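Local coordinates for probable outer membrane protein (Pseudomonas aeruginosa, PDB 3DWO) that probably carries hydrophobic compounds such as long-chain fatty acids across the outer membrane through a beta-barrel channel, at residues Asn209-Phe214 and Ile236-Lys241; Ala11-Ala16 and Arg378-Leu383; Arg369-Pro374 and Leu411-Gln416. One frame throughout, in Å; residues are numbered along the deposited sequence.

Contact 1: Asn209-Phe214 and Ile236-Lys241; sequences NTSPGF and IRNKLK. With C8E ((hydroxyethyloxy)tri(ethyloxy)octane), chain M.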
loop_
_atom_site.group_PDB
_atom_site.type_symbol
_atom_site.label_atom_id
_atom_site.label_comp_id
_atom_site.label_asym_id
_atom_site.label_seq_id
_atom_site.Cartn_x
_atom_site.Cartn_y
_atom_site.Cartn_z
ATOM N N ASN A 209 4.678 5.288 -13.364
ATOM C CA ASN A 209 3.779 6.322 -13.861
ATOM C C ASN A 209 3.717 7.545 -12.958
ATOM O O ASN A 209 3.834 7.446 -11.736
ATOM C CB ASN A 209 2.354 5.788 -14.044
ATOM C CG ASN A 209 1.433 6.818 -14.690
ATOM O OD1 ASN A 209 1.687 7.266 -15.803
ATOM N ND2 ASN A 209 0.368 7.204 -13.987
ATOM N N THR A 210 3.519 8.697 -13.583
ATOM C CA THR A 210 3.397 9.961 -12.874
ATOM C C THR A 210 2.093 10.593 -13.348
ATOM O O THR A 210 1.874 10.738 -14.552
ATOM C CB THR A 210 4.569 10.909 -13.205
ATOM O OG1 THR A 210 5.801 10.299 -12.798
ATOM C CG2 THR A 210 4.408 12.239 -12.472
ATOM N N SER A 211 1.220 10.940 -12.408
ATOM C CA SER A 211 -0.057 11.560 -12.748
ATOM C C SER A 211 -0.547 12.424 -11.589
ATOM O O SER A 211 -0.119 12.249 -10.451
ATOM C CB SER A 211 -1.100 10.489 -13.091
ATOM O OG SER A 211 -1.406 9.691 -11.965
ATOM N N PRO A 212 -1.464 13.366 -11.869
ATOM C CA PRO A 212 -2.040 14.290 -10.886
ATOM C C PRO A 212 -3.273 13.785 -10.158
ATOM O O PRO A 212 -4.069 13.020 -10.703
ATOM C CB PRO A 212 -2.383 15.528 -11.719
ATOM C CG PRO A 212 -1.866 15.215 -13.131
ATOM C CD PRO A 212 -1.900 13.736 -13.221
ATOM N N GLY A 213 -3.429 14.252 -8.923
ATOM C CA GLY A 213 -4.570 13.882 -8.115
ATOM C C GLY A 213 -5.105 15.114 -7.406
ATOM O O GLY A 213 -4.382 16.088 -7.199
ATOM N N PHE A 214 -6.374 15.077 -7.029
ATOM C CA PHE A 214 -6.972 16.208 -6.350
ATOM C C PHE A 214 -7.650 15.798 -5.051
ATOM O O PHE A 214 -8.134 14.675 -4.913
ATOM C CB PHE A 214 -7.958 16.894 -7.296
ATOM C CG PHE A 214 -7.305 17.436 -8.538
ATOM C CD1 PHE A 214 -6.742 18.711 -8.548
ATOM C CD2 PHE A 214 -7.184 16.643 -9.678
ATOM C CE1 PHE A 214 -6.064 19.189 -9.673
ATOM C CE2 PHE A 214 -6.508 17.109 -10.810
ATOM C CZ PHE A 214 -5.946 18.384 -10.806
ATOM N N ILE A 236 -7.027 8.490 -7.933
ATOM C CA ILE A 236 -6.028 8.987 -8.860
ATOM C C ILE A 236 -5.818 7.980 -9.990
ATOM O O ILE A 236 -5.297 6.878 -9.763
ATOM C CB ILE A 236 -4.675 9.243 -8.143
ATOM C CG1 ILE A 236 -4.882 10.195 -6.959
ATOM C CG2 ILE A 236 -3.668 9.833 -9.121
ATOM C CD1 ILE A 236 -3.600 10.533 -6.205
ATOM N N ARG A 237 -6.252 8.354 -11.195
ATOM C CA ARG A 237 -6.095 7.505 -12.369
ATOM C C ARG A 237 -4.598 7.271 -12.500
ATOM O O ARG A 237 -3.807 8.217 -12.522
ATOM C CB ARG A 237 -6.647 8.206 -13.606
ATOM C CG ARG A 237 -8.138 8.476 -13.525
ATOM C CD ARG A 237 -8.909 7.649 -14.540
ATOM N NE ARG A 237 -9.092 6.261 -14.125
ATOM C CZ ARG A 237 -9.375 5.268 -14.964
ATOM N NH1 ARG A 237 -9.500 5.510 -16.264
ATOM N NH2 ARG A 237 -9.542 4.032 -14.502
ATOM N N ASN A 238 -4.214 6.006 -12.609
ATOM C CA ASN A 238 -2.803 5.670 -12.629
ATOM C C ASN A 238 -2.497 4.437 -13.492
ATOM O O ASN A 238 -2.538 3.301 -13.016
ATOM C CB ASN A 238 -2.390 5.462 -11.164
ATOM C CG ASN A 238 -0.897 5.376 -10.963
ATOM O OD1 ASN A 238 -0.108 5.958 -11.712
ATOM N ND2 ASN A 238 -0.499 4.660 -9.921
ATOM N N LYS A 239 -2.200 4.678 -14.766
ATOM C CA LYS A 239 -1.874 3.607 -15.696
ATOM C C LYS A 239 -0.361 3.440 -15.731
ATOM O O LYS A 239 0.350 4.269 -16.299
ATOM C CB LYS A 239 -2.390 3.944 -17.094
ATOM C CG LYS A 239 -2.051 2.915 -18.161
ATOM C CD LYS A 239 -2.733 3.285 -19.474
ATOM C CE LYS A 239 -2.405 2.310 -20.589
ATOM N NZ LYS A 239 -3.102 2.702 -21.852
ATOM N N LEU A 240 0.124 2.368 -15.111
ATOM C CA LEU A 240 1.552 2.090 -15.061
ATOM C C LEU A 240 2.039 1.582 -16.415
ATOM O O LEU A 240 1.370 0.783 -17.076
ATOM C CB LEU A 240 1.842 1.054 -13.966
ATOM C CG LEU A 240 1.842 1.511 -12.499
ATOM C CD1 LEU A 240 0.746 2.521 -12.231
ATOM C CD2 LEU A 240 1.679 0.291 -11.602
ATOM N N LYS A 241 3.210 2.057 -16.823
ATOM C CA LYS A 241 3.783 1.667 -18.096
ATOM C C LYS A 241 5.229 1.251 -17.914
ATOM O O LYS A 241 5.943 1.805 -17.079
ATOM C CB LYS A 241 3.691 2.829 -19.087
ATOM C CG LYS A 241 2.271 3.358 -19.256
ATOM C CD LYS A 241 2.232 4.561 -20.174
ATOM C CE LYS A 241 0.982 5.386 -19.920
ATOM N NZ LYS A 241 0.923 5.901 -18.513
HETATM C C1 C8E M . -1.750 12.032 -17.125
HETATM C C2 C8E M . -0.620 12.237 -16.231
HETATM C C3 C8E M . 0.339 13.233 -16.660
HETATM C C4 C8E M . 1.120 13.605 -15.493
HETATM C C5 C8E M . 1.674 14.968 -15.706
HETATM C C6 C8E M . 1.223 15.845 -14.649
HETATM C C7 C8E M . 0.419 16.779 -15.413
HETATM C C8 C8E M . 0.452 18.080 -14.709
HETATM O O9 C8E M . -0.432 18.539 -13.697
HETATM C C10 C8E M . -1.818 18.662 -14.001
HETATM C C11 C8E M . -2.456 19.148 -12.735
HETATM O O12 C8E M . -2.267 20.568 -12.560
HETATM O O HOH W 1 -2.269 7.848 -15.765
HETATM O O HOH W 2 -4.337 11.108 -12.459
#
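Asn209 and Asn238 join the neighbouring, antiparallel strands 201-220 and 226-248 of a barrel hairpin by a bond between their side-chain amides. Asn209 ND2 donates to Asn238 OD1 at 2.6 Å, almost straight at 171° and within the carbonyl plane of the acceptor, although the two amide planes are turned 35° apart. The side chains run past each other in opposite directions, and an amide suits both places because one end donates a hydrogen bond while the other accepts one. Ser211 makes the second direct bond: its OG donates to Arg237 O at 2.9 Å. With chi1 at 65°, the hydroxyl lies between its own backbone N and C and faces the opposing chain. Within segment 236-241, Lys241 folds its chain back at the last torsion, and its NZ donates a hydrogen bond to Lys239 O at 2.8 Å.

Two waters add indirect links. One donates both to Pro212 O and to Arg237 O, at 2.6 and 2.9 Å, so Arg237 O receives two donors. The other accepts from Asn209 ND2 at 3.2 Å and, weakly, from Lys239 N.

Apolar contacts are fewer. Ile236 lays CG1 3.9 Å from Gly213 CA, where the missing side chain leaves room for the branched residue. On the membrane side, Pro212 CG lies 3.5 Å from C6 of a bound detergent.

No direct backbone hydrogen bond joins the two segments. Strand 226-248 is interrupted here, and Asn238 turns its N and ND2 to Asp283 and Leu282, while Asn209 and Ser211 pair by backbone with strand 158-177. Side-chain amides, a hydroxyl and water therefore stand in for regular strand pairing, keeping the hairpin joined where its backbones part.

Contact 2: Ala11-Ala16 and Arg378-Leu383; sequences AGWGRA and RYFASL. With C8E ((hydroxyethyloxy)tri(ethyloxy)octane), chain F; C8E ((hydroxyethyloxy)tri(ethyloxy)octane), chain E.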
loop_
_atom_site.group_PDB
_atom_site.type_symbol
_atom_site.label_atom_id
_atom_site.label_comp_id
_atom_site.label_asym_id
_atom_site.label_seq_id
_atom_site.Cartn_x
_atom_site.Cartn_y
_atom_site.Cartn_z
ATOM N N ALA A 11 3.743 12.590 15.338
ATOM C CA ALA A 11 2.710 12.860 16.331
ATOM C C ALA A 11 1.494 12.011 15.973
ATOM O O ALA A 11 0.912 11.360 16.831
ATOM C CB ALA A 11 2.341 14.341 16.325
ATOM N N GLY A 12 1.124 12.014 14.696
ATOM C CA GLY A 12 -0.009 11.216 14.251
ATOM C C GLY A 12 0.197 9.740 14.559
ATOM O O GLY A 12 -0.706 9.074 15.079
ATOM N N TRP A 13 1.384 9.221 14.248
ATOM C CA TRP A 13 1.678 7.819 14.520
ATOM C C TRP A 13 1.549 7.520 16.004
ATOM O O TRP A 13 1.107 6.436 16.387
ATOM C CB TRP A 13 3.091 7.449 14.053
ATOM C CG TRP A 13 3.150 7.026 12.614
ATOM C CD1 TRP A 13 3.602 7.764 11.560
ATOM C CD2 TRP A 13 2.692 5.783 12.067
ATOM N NE1 TRP A 13 3.451 7.062 10.390
ATOM C CE2 TRP A 13 2.893 5.844 10.670
ATOM C CE3 TRP A 13 2.128 4.624 12.621
ATOM C CZ2 TRP A 13 2.549 4.790 9.815
ATOM C CZ3 TRP A 13 1.786 3.574 11.771
ATOM C CH2 TRP A 13 1.999 3.667 10.381
ATOM N N GLY A 14 1.936 8.489 16.833
ATOM C CA GLY A 14 1.872 8.313 18.273
ATOM C C GLY A 14 0.471 8.099 18.817
ATOM O O GLY A 14 0.296 7.481 19.866
ATOM N N ARG A 15 -0.535 8.610 18.115
ATOM C CA ARG A 15 -1.916 8.444 18.557
ATOM C C ARG A 15 -2.753 7.633 17.573
ATOM O O ARG A 15 -3.972 7.801 17.487
ATOM C CB ARG A 15 -2.562 9.810 18.807
ATOM C CG ARG A 15 -2.341 10.824 17.703
ATOM C CD ARG A 15 -3.014 12.147 18.036
ATOM N NE ARG A 15 -2.779 13.136 16.989
ATOM C CZ ARG A 15 -1.893 14.123 17.066
ATOM N NH1 ARG A 15 -1.146 14.276 18.149
ATOM N NH2 ARG A 15 -1.747 14.952 16.047
ATOM N N ALA A 16 -2.089 6.737 16.845
ATOM C CA ALA A 16 -2.746 5.878 15.862
ATOM C C ALA A 16 -3.565 6.673 14.854
ATOM O O ALA A 16 -4.627 6.226 14.414
ATOM C CB ALA A 16 -3.635 4.855 16.568
ATOM N N ARG A 378 -6.524 -5.213 10.827
ATOM C CA ARG A 378 -5.436 -4.921 11.757
ATOM C C ARG A 378 -5.894 -4.096 12.948
ATOM O O ARG A 378 -6.854 -3.328 12.865
ATOM C CB ARG A 378 -4.304 -4.121 11.095
ATOM C CG ARG A 378 -3.777 -4.618 9.764
ATOM C CD ARG A 378 -4.608 -4.095 8.609
ATOM N NE ARG A 378 -3.923 -4.284 7.334
ATOM C CZ ARG A 378 -2.886 -3.556 6.932
ATOM N NH1 ARG A 378 -2.415 -2.585 7.703
ATOM N NH2 ARG A 378 -2.312 -3.801 5.762
ATOM N N TYR A 379 -5.193 -4.271 14.062
ATOM C CA TYR A 379 -5.444 -3.488 15.258
ATOM C C TYR A 379 -4.145 -2.706 15.420
ATOM O O TYR A 379 -3.061 -3.289 15.382
ATOM C CB TYR A 379 -5.658 -4.370 16.490
ATOM C CG TYR A 379 -7.096 -4.730 16.778
ATOM C CD1 TYR A 379 -8.122 -3.803 16.594
ATOM C CD2 TYR A 379 -7.427 -5.986 17.280
ATOM C CE1 TYR A 379 -9.441 -4.121 16.902
ATOM C CE2 TYR A 379 -8.740 -6.316 17.594
ATOM C CZ TYR A 379 -9.741 -5.381 17.402
ATOM O OH TYR A 379 -11.041 -5.716 17.705
ATOM N N PHE A 380 -4.246 -1.393 15.573
ATOM C CA PHE A 380 -3.061 -0.563 15.742
ATOM C C PHE A 380 -2.972 -0.065 17.182
ATOM O O PHE A 380 -3.964 0.412 17.744
ATOM C CB PHE A 380 -2.997 0.765 14.929
ATOM C CG PHE A 380 -2.730 0.619 13.524
ATOM C CD1 PHE A 380 -1.757 1.407 12.914
ATOM C CD2 PHE A 380 -3.510 -0.214 12.727
ATOM C CE1 PHE A 380 -1.562 1.365 11.531
ATOM C CE2 PHE A 380 -3.323 -0.262 11.342
ATOM C CZ PHE A 380 -2.346 0.530 10.744
ATOM N N ALA A 381 -1.790 -0.193 17.776
ATOM C CA ALA A 381 -1.545 0.266 19.142
ATOM C C ALA A 381 -0.328 1.187 19.092
ATOM O O ALA A 381 0.763 0.751 18.724
ATOM C CB ALA A 381 -1.274 -0.924 20.064
ATOM N N SER A 382 -0.513 2.453 19.461
ATOM C CA SER A 382 0.582 3.420 19.412
ATOM C C SER A 382 0.857 4.177 20.707
ATOM O O SER A 382 -0.046 4.421 21.512
ATOM C CB SER A 382 0.316 4.463 18.319
ATOM O OG SER A 382 0.044 3.867 17.064
ATOM N N LEU A 383 2.122 4.562 20.870
ATOM C CA LEU A 383 2.591 5.344 22.011
ATOM C C LEU A 383 3.484 6.433 21.423
ATOM O O LEU A 383 4.243 6.169 20.489
ATOM C CB LEU A 383 3.411 4.477 22.972
ATOM C CG LEU A 383 2.666 3.393 23.747
ATOM C CD1 LEU A 383 3.665 2.624 24.598
ATOM C CD2 LEU A 383 1.582 4.023 24.620
HETATM C C2 C8E F . -4.075 -7.628 20.132
HETATM C C3 C8E F . -5.078 -8.681 19.962
HETATM C C4 C8E F . -4.646 -9.517 18.848
HETATM C C5 C8E F . -5.793 -9.707 17.904
HETATM C C6 C8E F . -5.335 -9.924 16.532
HETATM C C7 C8E F . -5.613 -8.619 15.937
HETATM C C8 C8E F . -6.249 -8.768 14.603
HETATM O O9 C8E F . -7.340 -8.006 14.097
HETATM C C10 C8E F . -8.578 -8.048 14.784
HETATM C C11 C8E F . -9.511 -7.140 14.033
HETATM C C1 C8E E . 9.216 0.389 -0.324
HETATM C C2 C8E E . 8.168 -0.432 0.265
HETATM C C3 C8E E . 6.969 0.306 0.652
HETATM C C4 C8E E . 7.066 0.586 2.073
HETATM C C5 C8E E . 5.762 0.298 2.704
HETATM C C6 C8E E . 5.674 0.974 3.980
HETATM C C7 C8E E . 4.475 0.357 4.507
HETATM C C8 C8E E . 4.716 0.029 5.918
HETATM O O9 C8E E . 3.749 -0.183 6.923
HETATM C C10 C8E E . 2.846 0.851 7.260
HETATM C C11 C8E E . 1.986 0.261 8.334
HETATM O O12 C8E E . 1.346 -0.947 7.879
HETATM C C13 C8E E . 0.772 -1.779 8.927
HETATM C C14 C8E E . 0.635 -3.335 8.895
HETATM O O15 C8E E . 1.604 -4.378 8.595
HETATM C C16 C8E E . 1.606 -4.693 7.186
HETATM C C17 C8E E . 0.630 -5.808 6.780
HETATM O O18 C8E E . 1.059 -7.132 6.406
HETATM C C19 C8E E . 1.309 -7.251 4.977
HETATM C C20 C8E E . 0.447 -8.146 4.015
HETATM O O21 C8E E . -0.486 -7.506 3.139
#
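Trp13 and Phe380 meet inside the barrel, where the N-terminal plug of this FadL-type channel touches its wall. Trp13 CZ3 comes at the edge of the Phe380 ring, near its plane, 4.0 Å from CE1, while Phe380 lies obliquely to the indole. C11 of a detergent sits at the edge of the indole, near its plane, by CH2, and the chain of this detergent also passes over one face of the Arg378 guanidinium. Tyr379, next after Arg378 and on the outer face of the strand, turns one ring face to a different detergent, as suits an aromatic on the lipid side.

Helix 10-14 ends here in a Schellman motif, with Ala16 as its C-prime residue at positive phi (54°). The chain then turns off, and the methyl of Ala16 points at the strand and touches Phe380 CB at 4.5 Å. Gly14 CA lies 4.8 Å from Leu383 CA; glycine suits this place, since without a side chain it does not crowd Ala11 O. Any bond from Ser382 OG to Trp13 O is weak and doubtful; the hydroxyl is hydrogen-bonded to Ser402 OG of the adjacent strand. Beside it, Ala16 CB lies 3.8 Å from Ser382 OG.

Contact 3: Arg369-Pro374 and Leu411-Gln416; sequences RDPRIP and LKTVNQ. With C8E ((hydroxyethyloxy)tri(ethyloxy)octane), chain D; C8E ((hydroxyethyloxy)tri(ethyloxy)octane), chain E.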
loop_
_atom_site.group_PDB
_atom_site.type_symbol
_atom_site.label_atom_id
_atom_site.label_comp_id
_atom_site.label_asym_id
_atom_site.label_seq_id
_atom_site.Cartn_x
_atom_site.Cartn_y
_atom_site.Cartn_z
ATOM N N ARG A 369 -7.642 -13.343 -2.156
ATOM C CA ARG A 369 -6.375 -13.024 -1.509
ATOM C C ARG A 369 -5.269 -13.982 -1.939
ATOM O O ARG A 369 -5.475 -15.196 -2.018
ATOM C CB ARG A 369 -6.518 -13.046 0.008
ATOM C CG ARG A 369 -5.286 -12.529 0.765
ATOM C CD ARG A 369 -5.662 -12.244 2.204
ATOM N NE ARG A 369 -6.569 -13.276 2.660
ATOM C CZ ARG A 369 -7.780 -13.057 3.157
ATOM N NH1 ARG A 369 -8.249 -11.827 3.286
ATOM N NH2 ARG A 369 -8.529 -14.088 3.496
ATOM N N ASP A 370 -4.095 -13.426 -2.222
ATOM C CA ASP A 370 -2.957 -14.229 -2.642
ATOM C C ASP A 370 -1.701 -13.821 -1.873
ATOM O O ASP A 370 -1.754 -12.943 -1.020
ATOM C CB ASP A 370 -2.752 -14.100 -4.156
ATOM C CG ASP A 370 -2.398 -12.696 -4.580
ATOM O OD1 ASP A 370 -2.132 -11.860 -3.689
ATOM O OD2 ASP A 370 -2.372 -12.432 -5.805
ATOM N N PRO A 371 -0.556 -14.457 -2.162
ATOM C CA PRO A 371 0.704 -14.146 -1.469
ATOM C C PRO A 371 1.295 -12.748 -1.657
ATOM O O PRO A 371 2.123 -12.322 -0.854
ATOM C CB PRO A 371 1.653 -15.237 -1.977
ATOM C CG PRO A 371 0.706 -16.370 -2.332
ATOM C CD PRO A 371 -0.387 -15.630 -3.035
ATOM N N ARG A 372 0.887 -12.039 -2.709
ATOM C CA ARG A 372 1.412 -10.690 -2.956
ATOM C C ARG A 372 1.059 -9.730 -1.821
ATOM O O ARG A 372 1.926 -9.029 -1.293
ATOM C CB ARG A 372 0.856 -10.114 -4.263
ATOM C CG ARG A 372 1.157 -10.938 -5.481
ATOM C CD ARG A 372 0.992 -10.135 -6.770
ATOM N NE ARG A 372 1.629 -10.854 -7.869
ATOM C CZ ARG A 372 0.992 -11.620 -8.745
ATOM N NH1 ARG A 372 -0.326 -11.771 -8.685
ATOM N NH2 ARG A 372 1.692 -12.273 -9.660
ATOM N N ILE A 373 -0.225 -9.705 -1.468
ATOM C CA ILE A 373 -0.752 -8.842 -0.409
ATOM C C ILE A 373 -1.658 -9.715 0.467
ATOM O O ILE A 373 -2.882 -9.659 0.359
ATOM C CB ILE A 373 -1.624 -7.702 -0.987
ATOM C CG1 ILE A 373 -0.903 -6.996 -2.142
ATOM C CG2 ILE A 373 -1.960 -6.707 0.115
ATOM C CD1 ILE A 373 0.314 -6.192 -1.725
ATOM N N PRO A 374 -1.066 -10.541 1.336
ATOM C CA PRO A 374 -1.869 -11.409 2.199
ATOM C C PRO A 374 -2.241 -10.764 3.532
ATOM O O PRO A 374 -1.876 -11.287 4.582
ATOM C CB PRO A 374 -0.955 -12.604 2.399
ATOM C CG PRO A 374 0.400 -11.919 2.566
ATOM C CD PRO A 374 0.373 -10.859 1.456
ATOM N N LEU A 411 -5.512 -18.436 2.706
ATOM C CA LEU A 411 -5.170 -18.237 1.310
ATOM C C LEU A 411 -5.726 -19.471 0.616
ATOM O O LEU A 411 -5.289 -20.590 0.885
ATOM C CB LEU A 411 -3.654 -18.154 1.111
ATOM C CG LEU A 411 -3.037 -16.754 1.155
ATOM C CD1 LEU A 411 -3.428 -16.057 2.428
ATOM C CD2 LEU A 411 -1.528 -16.859 1.057
ATOM N N LYS A 412 -6.704 -19.261 -0.257
ATOM C CA LYS A 412 -7.351 -20.347 -0.984
ATOM C C LYS A 412 -7.243 -20.051 -2.467
ATOM O O LYS A 412 -8.080 -20.477 -3.257
ATOM C CB LYS A 412 -8.827 -20.416 -0.598
ATOM C CG LYS A 412 -9.092 -20.616 0.889
ATOM C CD LYS A 412 -8.803 -22.045 1.323
ATOM C CE LYS A 412 -9.340 -22.299 2.731
ATOM N NZ LYS A 412 -9.180 -23.723 3.147
ATOM N N THR A 413 -6.196 -19.318 -2.825
ATOM C CA THR A 413 -5.946 -18.899 -4.196
ATOM C C THR A 413 -5.973 -19.994 -5.260
ATOM O O THR A 413 -5.352 -21.044 -5.114
ATOM C CB THR A 413 -4.589 -18.181 -4.289
ATOM O OG1 THR A 413 -4.342 -17.479 -3.065
ATOM C CG2 THR A 413 -4.596 -17.179 -5.440
ATOM N N VAL A 414 -6.706 -19.727 -6.335
ATOM C CA VAL A 414 -6.809 -20.646 -7.455
ATOM C C VAL A 414 -6.328 -19.870 -8.687
ATOM O O VAL A 414 -6.742 -18.732 -8.900
ATOM C CB VAL A 414 -8.279 -21.106 -7.663
ATOM C CG1 VAL A 414 -8.411 -21.907 -8.947
ATOM C CG2 VAL A 414 -8.732 -21.958 -6.477
ATOM N N ASN A 415 -5.436 -20.466 -9.474
ATOM C CA ASN A 415 -4.940 -19.805 -10.681
ATOM C C ASN A 415 -5.817 -20.147 -11.885
ATOM O O ASN A 415 -6.214 -21.293 -12.059
ATOM C CB ASN A 415 -3.498 -20.232 -10.998
ATOM C CG ASN A 415 -2.461 -19.239 -10.488
ATOM O OD1 ASN A 415 -2.769 -18.062 -10.268
ATOM N ND2 ASN A 415 -1.215 -19.706 -10.317
ATOM N N GLN A 416 -6.107 -19.151 -12.715
ATOM C CA GLN A 416 -6.904 -19.370 -13.910
ATOM C C GLN A 416 -6.126 -20.286 -14.867
ATOM O O GLN A 416 -4.936 -20.549 -14.657
ATOM C CB GLN A 416 -7.199 -18.030 -14.586
ATOM C CG GLN A 416 -5.945 -17.213 -14.878
ATOM C CD GLN A 416 -6.273 -15.883 -15.504
ATOM O OE1 GLN A 416 -6.597 -15.801 -16.698
ATOM N NE2 GLN A 416 -6.220 -14.827 -14.697
HETATM C C1 C8E D . -4.581 -9.414 -2.517
HETATM C C2 C8E D . -3.504 -9.240 -3.485
HETATM C C3 C8E D . -3.608 -8.058 -4.330
HETATM C C4 C8E D . -2.407 -8.010 -5.146
HETATM C C5 C8E D . -2.217 -6.622 -5.637
HETATM C C6 C8E D . -0.839 -6.420 -6.047
HETATM C C7 C8E D . -1.008 -5.291 -6.945
HETATM C C8 C8E D . 0.125 -4.351 -6.764
HETATM O O9 C8E D . 0.940 -3.790 -7.783
HETATM C C10 C8E D . 1.688 -4.656 -8.614
HETATM C C11 C8E D . 2.420 -3.768 -9.571
HETATM O O12 C8E D . 1.698 -3.653 -10.809
HETATM C C13 C8E D . 2.337 -4.254 -11.977
HETATM C C14 C8E D . 2.254 -5.754 -12.406
HETATM O O15 C8E D . 1.911 -6.382 -13.677
HETATM C C16 C8E D . 0.499 -6.662 -13.782
HETATM C C17 C8E D . 0.079 -8.054 -13.274
HETATM O O18 C8E D . 1.010 -9.136 -13.058
HETATM C C19 C8E D . 1.195 -9.979 -14.226
HETATM C C20 C8E D . 0.951 -11.534 -14.213
HETATM O O21 C8E D . 2.060 -12.412 -13.965
HETATM C C1 C8E E . 9.216 0.389 -0.324
HETATM C C2 C8E E . 8.168 -0.432 0.265
HETATM C C3 C8E E . 6.969 0.306 0.652
HETATM C C4 C8E E . 7.066 0.586 2.073
HETATM C C5 C8E E . 5.762 0.298 2.704
HETATM C C6 C8E E . 5.674 0.974 3.980
HETATM C C7 C8E E . 4.475 0.357 4.507
HETATM C C8 C8E E . 4.716 0.029 5.918
HETATM O O9 C8E E . 3.749 -0.183 6.923
HETATM C C10 C8E E . 2.846 0.851 7.260
HETATM C C11 C8E E . 1.986 0.261 8.334
HETATM O O12 C8E E . 1.346 -0.947 7.879
HETATM C C13 C8E E . 0.772 -1.779 8.927
HETATM C C14 C8E E . 0.635 -3.335 8.895
HETATM O O15 C8E E . 1.604 -4.378 8.595
HETATM C C16 C8E E . 1.606 -4.693 7.186
HETATM C C17 C8E E . 0.630 -5.808 6.780
HETATM O O18 C8E E . 1.059 -7.132 6.406
HETATM C C19 C8E E . 1.309 -7.251 4.977
HETATM C C20 C8E E . 0.447 -8.146 4.015
HETATM O O21 C8E E . -0.486 -7.506 3.139
HETATM O O HOH W 3 -7.337 -16.736 -1.028
#
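Leu411 puts its two methyls against two proline rings: CD2 is 4.1 Å from Pro371 CG, and CD1 is 4.2 Å from Pro374 CB. CD1 also meets the edge of the Arg369 guanidinium, near its plane, 4.2 Å from NE. A branched aliphatic side chain fits between such stiff rings. The polar link is Thr413 OG1, which donates to a lone pair of Arg369 O at 2.8 Å, in the carbonyl plane. That oxygen accepts a second hydrogen bond from a water at 2.6 Å, and the water accepts from Lys412 N. Threonine serves both needs, since its CG2 packs 3.8 Å from Asp370 CB.

In the next shell, Arg369 is held by Asn366, Thr364 and the carbonyl of Pro410. At Asp370, with CG between the backbone N and the carbonyl carbon (chi1 64°), the carboxylate turns to Arg372, whose NH1 lies 3.6 Å from OD2 in a salt bridge; Tyr331 also bonds to OD2.

The octyl end of one detergent reaches Asp370 and Ile373, and the polar end of another reaches Ile373 and Pro374. Apolar packing and a carbonyl oxygen that accepts two hydrogen bonds join the loop between strands 351-360 and 378-388 to that between 395-411 and 423-441. The Asp370 and Arg372 charges probably offset one another, and the detergents show that the interior can lodge amphiphiles, as would suit a probable fatty-acid channel.

In the fold
The three contacts are well separated, with centres 26 to 29 Å apart, in a barrel whose wall is built from antiparallel strands. Contact 1 lies within one hairpin of the wall, on the opposite side of the chain's centre from contact 2. Contact 2 joins the N-terminal helix 10-14 to strand 378-388, so the loop it closes spans most of the chain and encloses contact 1. Contact 3 follows contact 1 in series and crosses contact 2: its first segment adjoins strand 378-388, and its second begins at the end of strand 395-411. Contacts 2 and 3 touch the same detergent molecule, consistent with plug, wall and loops bordering the interior of the probable transport channel.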